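Side-chain contacts in 6-phospho-beta-glucosidase (Thermotoga maritima, PDB 1UP7), which hydrolyses cellobiose 6'-phosphate to glucose 6-phosphate and glucose, with the help of NAD+ and a manganese ion: residues C164-N169 / H194-E199; Y332-P337 / S359-V364. All coordinates share one frame; numbering follows the deposited sequence.

Contact 1. Residues C164-N169 / H194-E199; sequences CNVPIN and HLSFIE. With G6P (6-O-phosphono-alpha-D-glucopyranose), chain J.
Cys164 and His194 meet at the sugar pocket through sulfur and ring: SG lies 3.7 Å from NE2 of His194 and 4.3 Å from the centroid of that ring. At 41° off the ring normal the sulfur approaches obliquely. Both residues are manganese ligands of this enzyme, and the closeness of SG to NE2 fits that role; in this structure the sugar phosphate and NAD are bound and no metal is modelled. Cys164 turns SG anti to its own backbone N (chi1 162°), which carries the sulfur across to the histidine.

The polar contacts run through the bound sugar, which bridges the two segments. Its O2 donates to OD1 of Asn165 in a very short bond of 2.5 Å, while its O3 sits at the edge of the His194 ring, 3.2 Å from NE2; the bond there is bent (142°) and either partner could be the donor. The Asn165 amide is fixed from its other end, since ND2 is hydrogen-bonded to the carbonyls of Gly292 and Ser294, and this leaves OD1 directed at the sugar. Tyr243, the proton acceptor, packs its ring against that of His194.

Van der Waals contact is sparse, and in both cases a Val166 methyl meets an oxygen: CG1 is 3.7 Å from O2 of the sugar and CG2 4.1 Å from OG of Ser196; that hydroxyl is instead hydrogen-bonded to Tyr189 and Asn241.

Only 128 Å² is buried between the segments, in agreement with a contact made largely through the sugar. The loop leading into helix 166-177 faces the start of strand 195-203, with strand 185-190 touching the helix through Tyr189, Glu335 of strand 333-341 touching Cys164 and Ser196, and helix 355-376 packing on Leu195.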
loop_
_atom_site.group_PDB
_atom_site.type_symbol
_atom_site.label_atom_id
_atom_site.label_comp_id
_atom_site.label_asym_id
_atom_site.label_seq_id
_atom_site.Cartn_x
_atom_site.Cartn_y
_atom_site.Cartn_z
ATOM N N CYS A 164 -21.340 -18.713 2.377
ATOM C CA CYS A 164 -22.001 -18.859 3.669
ATOM C C CYS A 164 -23.416 -18.333 3.429
ATOM O O CYS A 164 -23.666 -17.728 2.366
ATOM C CB CYS A 164 -21.200 -18.071 4.720
ATOM S SG CYS A 164 -22.007 -17.658 6.281
ATOM N N ASN A 165 -24.346 -18.580 4.363
ATOM C CA ASN A 165 -25.753 -18.195 4.131
ATOM C C ASN A 165 -26.233 -16.882 4.744
ATOM O O ASN A 165 -27.362 -16.475 4.473
ATOM C CB ASN A 165 -26.769 -19.335 4.433
ATOM C CG ASN A 165 -26.917 -19.649 5.949
ATOM O OD1 ASN A 165 -26.056 -19.281 6.754
ATOM N ND2 ASN A 165 -27.978 -20.372 6.316
ATOM N N VAL A 166 -25.414 -16.198 5.543
ATOM C CA VAL A 166 -25.911 -14.939 6.144
ATOM C C VAL A 166 -26.184 -13.796 5.165
ATOM O O VAL A 166 -27.225 -13.139 5.288
ATOM C CB VAL A 166 -25.198 -14.477 7.498
ATOM C CG1 VAL A 166 -24.350 -15.613 8.155
ATOM C CG2 VAL A 166 -24.404 -13.188 7.338
ATOM N N PRO A 167 -25.330 -13.585 4.151
ATOM C CA PRO A 167 -25.607 -12.524 3.179
ATOM C C PRO A 167 -26.940 -12.767 2.509
ATOM O O PRO A 167 -27.804 -11.870 2.558
ATOM C CB PRO A 167 -24.454 -12.628 2.172
ATOM C CG PRO A 167 -23.335 -13.334 2.926
ATOM C CD PRO A 167 -24.081 -14.315 3.816
ATOM N N ILE A 168 -27.162 -13.955 1.949
ATOM C CA ILE A 168 -28.444 -14.187 1.269
ATOM C C ILE A 168 -29.638 -14.100 2.183
ATOM O O ILE A 168 -30.707 -13.635 1.784
ATOM C CB ILE A 168 -28.492 -15.511 0.448
ATOM C CG1 ILE A 168 -29.685 -15.456 -0.533
ATOM C CG2 ILE A 168 -28.516 -16.805 1.367
ATOM C CD1 ILE A 168 -29.449 -16.273 -1.768
ATOM N N ASN A 169 -29.473 -14.523 3.424
ATOM C CA ASN A 169 -30.571 -14.410 4.363
ATOM C C ASN A 169 -30.884 -12.961 4.649
ATOM O O ASN A 169 -32.054 -12.589 4.706
ATOM C CB ASN A 169 -30.261 -15.166 5.660
ATOM C CG ASN A 169 -30.487 -16.651 5.512
ATOM O OD1 ASN A 169 -31.451 -17.072 4.879
ATOM N ND2 ASN A 169 -29.589 -17.453 6.072
ATOM N N HIS A 194 -18.878 -15.125 9.001
ATOM C CA HIS A 194 -19.283 -15.091 10.417
ATOM C C HIS A 194 -18.742 -13.947 11.231
ATOM O O HIS A 194 -18.741 -14.031 12.461
ATOM C CB HIS A 194 -18.910 -16.404 11.118
ATOM C CG HIS A 194 -19.569 -17.583 10.495
ATOM N ND1 HIS A 194 -18.879 -18.700 10.084
ATOM C CD2 HIS A 194 -20.855 -17.766 10.110
ATOM C CE1 HIS A 194 -19.724 -19.547 9.524
ATOM N NE2 HIS A 194 -20.928 -18.997 9.520
ATOM N N LEU A 195 -18.318 -12.879 10.558
ATOM C CA LEU A 195 -17.698 -11.729 11.197
ATOM C C LEU A 195 -17.808 -10.559 10.223
ATOM O O LEU A 195 -16.816 -9.991 9.765
ATOM C CB LEU A 195 -16.250 -12.056 11.509
ATOM C CG LEU A 195 -15.567 -11.203 12.569
ATOM C CD1 LEU A 195 -15.850 -11.706 13.961
ATOM C CD2 LEU A 195 -14.094 -11.137 12.308
ATOM N N SER A 196 -19.044 -10.245 9.872
ATOM C CA SER A 196 -19.325 -9.333 8.792
ATOM C C SER A 196 -20.258 -8.230 9.262
ATOM O O SER A 196 -20.936 -8.371 10.297
ATOM C CB SER A 196 -19.942 -10.109 7.616
ATOM O OG SER A 196 -21.201 -10.686 7.986
ATOM N N PHE A 197 -20.265 -7.145 8.485
ATOM C CA PHE A 197 -20.861 -5.886 8.889
ATOM C C PHE A 197 -21.554 -5.288 7.676
ATOM O O PHE A 197 -21.046 -5.365 6.560
ATOM C CB PHE A 197 -19.781 -4.958 9.457
ATOM C CG PHE A 197 -19.002 -5.575 10.591
ATOM C CD1 PHE A 197 -17.905 -6.421 10.331
ATOM C CD2 PHE A 197 -19.390 -5.356 11.911
ATOM C CE1 PHE A 197 -17.205 -7.018 11.357
ATOM C CE2 PHE A 197 -18.690 -5.921 12.949
ATOM C CZ PHE A 197 -17.590 -6.760 12.684
ATOM N N ILE A 198 -22.721 -4.700 7.883
ATOM C CA ILE A 198 -23.389 -3.975 6.823
ATOM C C ILE A 198 -23.429 -2.517 7.227
ATOM O O ILE A 198 -23.905 -2.172 8.321
ATOM C CB ILE A 198 -24.824 -4.553 6.549
ATOM C CG1 ILE A 198 -24.731 -5.998 6.075
ATOM C CG2 ILE A 198 -25.601 -3.694 5.518
ATOM C CD1 ILE A 198 -26.055 -6.766 6.089
ATOM N N GLU A 199 -22.933 -1.677 6.330
ATOM C CA GLU A 199 -22.817 -0.254 6.583
ATOM C C GLU A 199 -23.918 0.516 5.869
ATOM O O GLU A 199 -24.412 1.524 6.396
ATOM C CB GLU A 199 -21.424 0.219 6.144
ATOM C CG GLU A 199 -20.968 1.551 6.718
ATOM C CD GLU A 199 -19.459 1.745 6.607
ATOM O OE1 GLU A 199 -18.706 0.765 6.438
ATOM O OE2 GLU A 199 -19.014 2.890 6.688
HETATM C C1 G6P J . -25.991 -20.550 10.095
HETATM C C2 G6P J . -24.528 -20.320 9.625
HETATM C C3 G6P J . -23.952 -21.623 9.072
HETATM C C4 G6P J . -23.965 -22.639 10.202
HETATM C C5 G6P J . -25.431 -22.891 10.606
HETATM C C6 G6P J . -25.502 -23.869 11.770
HETATM O O1 G6P J . -26.614 -19.397 10.691
HETATM O O2 G6P J . -24.401 -19.310 8.625
HETATM O O3 G6P J . -22.643 -21.463 8.514
HETATM O O4 G6P J . -23.264 -23.824 9.824
HETATM O O5 G6P J . -26.092 -21.664 11.011
HETATM O O6 G6P J . -26.687 -24.648 11.711
HETATM P P G6P J . -26.750 -26.104 12.397
HETATM O O1P G6P J . -28.065 -26.710 11.964
HETATM O O2P G6P J . -26.711 -26.103 13.917
HETATM O O3P G6P J . -25.596 -26.899 11.853
#

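Contact 2. Residues Y332-P337 / S359-V364; sequences YVLEIP and SFIHAV
Tyr332 reaches the helix with its hydroxyl, OH lying 2.8 Å from ND1 of His362 in a hydrogen bond whose donor may be either residue. The oxygen meets the imidazole at its edge and in its plane. The two rings approach rim to rim, their centroids 5.5 Å apart and their planes at 81°, so neither covers the face of the other. In His362 the first torsion (chi1 -82°) sets CG beside the backbone N, and the ring is swung from the helix towards the tyrosine. Replacing Tyr332 by a phenylalanine would probably leave ND1 of His362 without this partner, the ring then being held mainly by its neighbours' packing.

Next to this polar link a single methyl carries the apolar packing. CG2 of Ile361, anti to its backbone N, stands 4.0 Å from CD2 of Leu334 and 4.1 Å from CD2 of Tyr332, where it comes to the edge of the ring. The Leu334 and Ile361 side chains cross at about a right angle. The motif is a helix packed against an antiparallel sheet in the C-terminal domain of the family 4 glycosidases: strand 333-341 is the middle of three strands, and helix 355-376 lies against its beginning.

Beyond Leu334 the packing thins: Ile336 and Pro337 diverge from the helix and pack on strand 313-320, so the segments bury just 166 Å² together. The thin side is not a solvent side, because Ile336 and Pro337 are themselves buried. Beyond the Tyr332-His362 end lies a second subunit, whose own His362 stacks on this one and also packs against Tyr332.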
loop_
_atom_site.group_PDB
_atom_site.type_symbol
_atom_site.label_atom_id
_atom_site.label_comp_id
_atom_site.label_asym_id
_atom_site.label_seq_id
_atom_site.Cartn_x
_atom_site.Cartn_y
_atom_site.Cartn_z
ATOM N N TYR A 332 -6.230 -9.832 1.979
ATOM C CA TYR A 332 -7.182 -10.385 2.967
ATOM C C TYR A 332 -8.316 -11.039 2.197
ATOM O O TYR A 332 -8.952 -10.379 1.354
ATOM C CB TYR A 332 -7.775 -9.307 3.868
ATOM C CG TYR A 332 -6.996 -8.909 5.120
ATOM C CD1 TYR A 332 -5.592 -9.046 5.203
ATOM C CD2 TYR A 332 -7.675 -8.370 6.217
ATOM C CE1 TYR A 332 -4.891 -8.658 6.364
ATOM C CE2 TYR A 332 -6.988 -7.994 7.398
ATOM C CZ TYR A 332 -5.606 -8.127 7.448
ATOM O OH TYR A 332 -4.965 -7.706 8.568
ATOM N N VAL A 333 -8.561 -12.331 2.434
ATOM C CA VAL A 333 -9.844 -12.912 2.019
ATOM C C VAL A 333 -10.950 -12.320 2.902
ATOM O O VAL A 333 -10.864 -12.371 4.145
ATOM C CB VAL A 333 -9.854 -14.461 2.101
ATOM C CG1 VAL A 333 -11.271 -15.004 2.051
ATOM C CG2 VAL A 333 -8.973 -15.077 0.967
ATOM N N LEU A 334 -11.953 -11.735 2.257
ATOM C CA LEU A 334 -13.099 -11.161 2.928
ATOM C C LEU A 334 -14.377 -11.735 2.330
ATOM O O LEU A 334 -14.358 -12.330 1.252
ATOM C CB LEU A 334 -13.113 -9.635 2.738
ATOM C CG LEU A 334 -11.872 -8.892 3.232
ATOM C CD1 LEU A 334 -11.965 -7.417 2.831
ATOM C CD2 LEU A 334 -11.681 -9.085 4.728
ATOM N N GLU A 335 -15.485 -11.529 3.031
ATOM C CA GLU A 335 -16.813 -11.812 2.489
ATOM C C GLU A 335 -17.410 -10.462 2.042
ATOM O O GLU A 335 -17.670 -9.599 2.871
ATOM C CB GLU A 335 -17.650 -12.536 3.563
ATOM C CG GLU A 335 -19.045 -12.966 3.136
ATOM C CD GLU A 335 -19.735 -13.818 4.203
ATOM O OE1 GLU A 335 -20.428 -13.266 5.089
ATOM O OE2 GLU A 335 -19.562 -15.061 4.150
ATOM N N ILE A 336 -17.586 -10.288 0.736
ATOM C CA ILE A 336 -17.814 -8.976 0.100
ATOM C C ILE A 336 -18.618 -9.166 -1.194
ATOM O O ILE A 336 -18.581 -10.256 -1.789
ATOM C CB ILE A 336 -16.460 -8.250 -0.226
ATOM C CG1 ILE A 336 -15.468 -9.232 -0.912
ATOM C CG2 ILE A 336 -15.844 -7.613 1.036
ATOM C CD1 ILE A 336 -14.091 -8.592 -1.347
ATOM N N PRO A 337 -19.334 -8.129 -1.633
ATOM C CA PRO A 337 -20.100 -8.188 -2.872
ATOM C C PRO A 337 -19.192 -8.198 -4.089
ATOM O O PRO A 337 -18.268 -7.382 -4.172
ATOM C CB PRO A 337 -20.891 -6.877 -2.849
ATOM C CG PRO A 337 -20.843 -6.419 -1.401
ATOM C CD PRO A 337 -19.471 -6.821 -0.973
ATOM N N SER A 359 -11.310 -3.630 13.811
ATOM C CA SER A 359 -10.740 -4.180 15.027
ATOM C C SER A 359 -10.957 -5.690 15.048
ATOM O O SER A 359 -10.026 -6.452 15.383
ATOM C CB SER A 359 -11.319 -3.554 16.287
ATOM O OG SER A 359 -12.713 -3.832 16.426
ATOM N N PHE A 360 -12.156 -6.136 14.671
ATOM C CA PHE A 360 -12.396 -7.582 14.603
ATOM C C PHE A 360 -11.734 -8.248 13.397
ATOM O O PHE A 360 -11.100 -9.273 13.555
ATOM C CB PHE A 360 -13.888 -7.926 14.625
ATOM C CG PHE A 360 -14.587 -7.471 15.880
ATOM C CD1 PHE A 360 -14.480 -8.213 17.061
ATOM C CD2 PHE A 360 -15.339 -6.308 15.877
ATOM C CE1 PHE A 360 -15.119 -7.789 18.219
ATOM C CE2 PHE A 360 -15.988 -5.884 17.024
ATOM C CZ PHE A 360 -15.865 -6.619 18.194
ATOM N N ILE A 361 -11.875 -7.666 12.206
ATOM C CA ILE A 361 -11.371 -8.304 11.012
ATOM C C ILE A 361 -9.858 -8.555 11.081
ATOM O O ILE A 361 -9.394 -9.664 10.749
ATOM C CB ILE A 361 -11.724 -7.484 9.750
ATOM C CG1 ILE A 361 -13.267 -7.343 9.576
ATOM C CG2 ILE A 361 -11.015 -8.062 8.518
ATOM C CD1 ILE A 361 -13.666 -6.302 8.522
ATOM N N HIS A 362 -9.090 -7.534 11.497
ATOM C CA HIS A 362 -7.646 -7.663 11.585
ATOM C C HIS A 362 -7.296 -8.790 12.583
ATOM O O HIS A 362 -6.511 -9.673 12.275
ATOM C CB HIS A 362 -7.011 -6.344 12.070
ATOM C CG HIS A 362 -6.811 -5.311 11.013
ATOM N ND1 HIS A 362 -6.102 -5.554 9.850
ATOM C CD2 HIS A 362 -7.178 -4.004 10.965
ATOM C CE1 HIS A 362 -6.056 -4.450 9.125
ATOM N NE2 HIS A 362 -6.684 -3.490 9.786
ATOM N N ALA A 363 -7.872 -8.757 13.781
ATOM C CA ALA A 363 -7.481 -9.713 14.827
ATOM C C ALA A 363 -7.764 -11.162 14.398
ATOM O O ALA A 363 -6.935 -12.072 14.547
ATOM C CB ALA A 363 -8.211 -9.395 16.207
ATOM N N VAL A 364 -8.943 -11.375 13.835
ATOM C CA VAL A 364 -9.278 -12.714 13.410
ATOM C C VAL A 364 -8.480 -13.128 12.176
ATOM O O VAL A 364 -8.083 -14.295 12.058
ATOM C CB VAL A 364 -10.788 -12.849 13.211
ATOM C CG1 VAL A 364 -11.142 -14.198 12.595
ATOM C CG2 VAL A 364 -11.483 -12.662 14.586
#

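Following the chain from the N terminus, the parallel Rossmann-type sheet comes first, its last strand 160-162 leading into contact 1. That contact closes a loop of 24 residues holding most of helix 166-177 and strand 185-190, and ties the nucleotide-binding part to the C-terminal domain. Contact 2 opens well after it has closed, spanning 21 residues that include strand 344-347, and lies within the C-terminal domain. The two loops are therefore in series, neither nested nor crossed. In space their centres are about 12 Å apart and they touch: CG of Pro167 is 3.6 Å from OE1 of Glu335, and CD2 of Leu195 is 3.8 Å from CG2 of Val364.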